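Long-range contact in heme oxygenase (mycobilin-producing) (Mycobacterium tuberculosis, PDB 4NL5), which breaks down heme oxidatively, opening the porphyrin ring to mycobilin and releasing its iron when supplied with electrons and oxygen: residues Ile6-Val11 with Arg50-Thr55. Sequence-based numbering, arbitrary orientation.
Sequences INAIEV and RYFVVT. With HEM (protoporphyrin IX containing Fe), chain C; CYN (cyanide ion), chain D.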
loop_
_atom_site.group_PDB
_atom_site.type_symbol
_atom_site.label_atom_id
_atom_site.label_comp_id
_atom_site.label_asym_id
_atom_site.label_seq_id
_atom_site.Cartn_x
_atom_site.Cartn_y
_atom_site.Cartn_z
ATOM N N ILE A 6 -2.520 -6.677 -1.705
ATOM C CA ILE A 6 -3.316 -5.951 -0.726
ATOM C C ILE A 6 -4.674 -6.603 -0.590
ATOM O O ILE A 6 -5.423 -6.636 -1.561
ATOM C CB ILE A 6 -3.528 -4.482 -1.144
ATOM C CG1 ILE A 6 -2.184 -3.783 -1.377
ATOM C CG2 ILE A 6 -4.347 -3.744 -0.081
ATOM C CD1 ILE A 6 -2.331 -2.318 -1.766
ATOM N N ASN A 7 -5.009 -7.086 0.606
ATOM C CA ASN A 7 -6.368 -7.520 0.867
ATOM C C ASN A 7 -7.145 -6.328 1.383
ATOM O O ASN A 7 -6.859 -5.807 2.469
ATOM C CB ASN A 7 -6.412 -8.677 1.861
ATOM C CG ASN A 7 -7.640 -9.549 1.679
ATOM O OD1 ASN A 7 -8.078 -9.779 0.554
ATOM N ND2 ASN A 7 -8.187 -10.056 2.781
ATOM N N ALA A 8 -8.106 -5.879 0.585
ATOM C CA ALA A 8 -8.936 -4.739 0.967
ATOM C C ALA A 8 -10.206 -5.240 1.628
ATOM O O ALA A 8 -11.067 -5.809 0.960
ATOM C CB ALA A 8 -9.262 -3.889 -0.240
ATOM N N ILE A 9 -10.312 -5.017 2.936
ATOM C CA ILE A 9 -11.369 -5.612 3.759
ATOM C C ILE A 9 -12.482 -4.621 4.037
ATOM O O ILE A 9 -12.226 -3.499 4.453
ATOM C CB ILE A 9 -10.806 -6.095 5.093
ATOM C CG1 ILE A 9 -9.805 -7.220 4.883
ATOM C CG2 ILE A 9 -11.926 -6.571 6.017
ATOM C CD1 ILE A 9 -9.157 -7.647 6.171
ATOM N N GLU A 10 -13.719 -5.040 3.807
ATOM C CA GLU A 10 -14.872 -4.249 4.174
ATOM C C GLU A 10 -15.327 -4.657 5.573
ATOM O O GLU A 10 -15.507 -5.839 5.851
ATOM C CB GLU A 10 -15.995 -4.432 3.147
ATOM C CG GLU A 10 -15.551 -4.154 1.712
ATOM C CD GLU A 10 -16.449 -4.787 0.664
ATOM O OE1 GLU A 10 -17.682 -4.842 0.879
ATOM O OE2 GLU A 10 -15.914 -5.240 -0.372
ATOM N N VAL A 11 -15.482 -3.692 6.467
ATOM C CA VAL A 11 -16.011 -4.006 7.792
ATOM C C VAL A 11 -17.164 -3.082 8.134
ATOM O O VAL A 11 -17.213 -1.950 7.660
ATOM C CB VAL A 11 -14.927 -3.908 8.902
ATOM C CG1 VAL A 11 -13.795 -4.890 8.635
ATOM C CG2 VAL A 11 -14.398 -2.501 9.021
ATOM N N ARG A 50 -12.337 0.931 3.255
ATOM C CA ARG A 50 -11.839 -0.401 3.534
ATOM C C ARG A 50 -10.511 -0.350 4.269
ATOM O O ARG A 50 -9.713 0.567 4.063
ATOM C CB ARG A 50 -11.674 -1.195 2.227
ATOM C CG ARG A 50 -12.975 -1.404 1.455
ATOM C CD ARG A 50 -12.714 -2.055 0.101
ATOM N NE ARG A 50 -11.900 -1.192 -0.756
ATOM C CZ ARG A 50 -11.533 -1.496 -1.997
ATOM N NH1 ARG A 50 -11.901 -2.654 -2.527
ATOM N NH2 ARG A 50 -10.797 -0.644 -2.707
ATOM N N TYR A 51 -10.269 -1.341 5.116
ATOM C CA TYR A 51 -8.931 -1.556 5.651
ATOM C C TYR A 51 -8.047 -2.131 4.551
ATOM O O TYR A 51 -8.488 -2.977 3.784
ATOM C CB TYR A 51 -8.968 -2.497 6.860
ATOM C CG TYR A 51 -9.277 -1.821 8.178
ATOM C CD1 TYR A 51 -8.275 -1.618 9.124
ATOM C CD2 TYR A 51 -10.567 -1.402 8.490
ATOM C CE1 TYR A 51 -8.546 -1.009 10.334
ATOM C CE2 TYR A 51 -10.847 -0.782 9.706
ATOM C CZ TYR A 51 -9.835 -0.597 10.618
ATOM O OH TYR A 51 -10.099 -0.002 11.813
ATOM N N PHE A 52 -6.810 -1.654 4.444
ATOM C CA PHE A 52 -5.871 -2.258 3.504
ATOM C C PHE A 52 -4.862 -3.106 4.268
ATOM O O PHE A 52 -4.130 -2.596 5.130
ATOM C CB PHE A 52 -5.106 -1.202 2.679
ATOM C CG PHE A 52 -5.849 -0.666 1.476
ATOM C CD1 PHE A 52 -7.214 -0.862 1.313
ATOM C CD2 PHE A 52 -5.153 0.051 0.493
ATOM C CE1 PHE A 52 -7.878 -0.340 0.195
ATOM C CE2 PHE A 52 -5.801 0.561 -0.620
ATOM C CZ PHE A 52 -7.176 0.364 -0.770
ATOM N N VAL A 53 -4.814 -4.393 3.943
ATOM C CA VAL A 53 -3.813 -5.273 4.503
ATOM C C VAL A 53 -2.719 -5.429 3.457
ATOM O O VAL A 53 -2.880 -6.166 2.496
ATOM C CB VAL A 53 -4.420 -6.629 4.891
ATOM C CG1 VAL A 53 -3.360 -7.541 5.477
ATOM C CG2 VAL A 53 -5.568 -6.406 5.897
ATOM N N VAL A 54 -1.627 -4.694 3.633
ATOM C CA VAL A 54 -0.601 -4.590 2.598
ATOM C C VAL A 54 0.483 -5.620 2.842
ATOM O O VAL A 54 1.282 -5.460 3.754
ATOM C CB VAL A 54 0.038 -3.173 2.554
ATOM C CG1 VAL A 54 1.036 -3.068 1.380
ATOM C CG2 VAL A 54 -1.032 -2.099 2.425
ATOM N N THR A 55 0.517 -6.679 2.031
ATOM C CA THR A 55 1.483 -7.746 2.266
ATOM C C THR A 55 2.543 -7.750 1.170
ATOM O O THR A 55 2.257 -7.473 0.006
ATOM C CB THR A 55 0.805 -9.139 2.346
ATOM O OG1 THR A 55 0.373 -9.539 1.051
ATOM C CG2 THR A 55 -0.411 -9.085 3.270
HETATM C CHA HEM C . -9.615 -11.771 7.255
HETATM C CHB HEM C . -7.604 -13.366 3.154
HETATM C CHC HEM C . -3.364 -11.676 4.775
HETATM C CHD HEM C . -5.187 -12.069 9.244
HETATM C C1A HEM C . -9.468 -12.244 5.973
HETATM C C2A HEM C . -10.544 -12.541 5.049
HETATM C C3A HEM C . -9.993 -12.978 3.916
HETATM C C4A HEM C . -8.553 -12.993 4.084
HETATM C CMA HEM C . -10.769 -13.390 2.645
HETATM C CAA HEM C . -12.059 -12.353 5.322
HETATM C CBA HEM C . -12.684 -13.658 5.819
HETATM C CGA HEM C . -12.114 -14.086 7.152
HETATM O O1A HEM C . -11.429 -15.148 7.208
HETATM O O2A HEM C . -12.342 -13.373 8.167
HETATM C C1B HEM C . -6.308 -12.888 3.178
HETATM C C2B HEM C . -5.446 -12.651 2.030
HETATM C C3B HEM C . -4.262 -12.181 2.491
HETATM C C4B HEM C . -4.358 -12.102 3.931
HETATM C CMB HEM C . -5.893 -12.930 0.578
HETATM C CAB HEM C . -2.969 -11.733 1.765
HETATM C CBB HEM C . -2.942 -11.288 0.508
HETATM C C1C HEM C . -3.474 -11.725 6.144
HETATM C C2C HEM C . -2.381 -11.571 7.083
HETATM C C3C HEM C . -2.898 -11.671 8.325
HETATM C C4C HEM C . -4.319 -11.902 8.191
HETATM C CMC HEM C . -0.914 -11.304 6.651
HETATM C CAC HEM C . -2.229 -11.588 9.722
HETATM C CBC HEM C . -0.916 -11.485 9.938
HETATM C C1D HEM C . -6.541 -11.915 9.142
HETATM C C2D HEM C . -7.429 -11.617 10.238
HETATM C C3D HEM C . -8.812 -11.511 9.606
HETATM C C4D HEM C . -8.621 -11.759 8.203
HETATM C CMD HEM C . -7.037 -11.432 11.720
HETATM C CAD HEM C . -10.157 -11.212 10.305
HETATM C CBD HEM C . -10.673 -12.490 10.940
HETATM C CGD HEM C . -11.909 -12.197 11.759
HETATM O O1D HEM C . -12.323 -13.084 12.550
HETATM O O2D HEM C . -12.479 -11.083 11.633
HETATM N NA HEM C . -8.259 -12.529 5.355
HETATM N NB HEM C . -5.608 -12.539 4.315
HETATM N NC HEM C . -4.653 -11.940 6.849
HETATM N ND HEM C . -7.276 -11.979 7.971
HETATM FE FE HEM C . -6.465 -12.258 6.137
HETATM C C CYN D . -6.179 -10.196 5.927
HETATM N N CYN D . -6.879 -9.626 5.238
HETATM O O HOH W 1 -13.301 -4.941 -1.028
#
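N7 with V53 and I9 with Y51 form two antiparallel hydrogen-bonded pairs, their four backbone bonds running from 2.9 Å (V53 N to N7 O) to 3.0 Å (Y51 N to I9 O). Between and beyond them I6 faces V54 and A8 faces F52 as non-hydrogen-bonded pairs, and, as in any extended strand, successive side chains point to opposite faces. On the heme face, the amide of N7 reaches the cyanide held at the iron: CG is anti to the backbone N (chi1 -153°), and ND2 gives a nearly straight bond of 2.8 Å to the cyanide N. I9 CD1 and V53 CG2, 3.8 Å apart, crowd the same ligand with apolar branches, so of these strands N7 supplies the hydrogen bond to the cyanide. The two strands are the inner pair of the four-stranded antiparallel sheet that each subunit contributes to the dimeric alpha-beta barrel of the antibiotic biosynthesis monooxygenases. On the opposite face I6 CG2 makes an off-centre CH-pi contact with the F52 ring, 4.2 Å from its centroid; there I6 and F52 pack on F52 of the second subunit, and the F52 ring also meets that of F92 of the second subunit. A8 is small enough for the R50 guanidinium to lie across its CB, 3.7 Å from NH1. One water joins R50 NH1, E10 OE2 and A8 O, while R50 NH2 forms a salt bridge with E48.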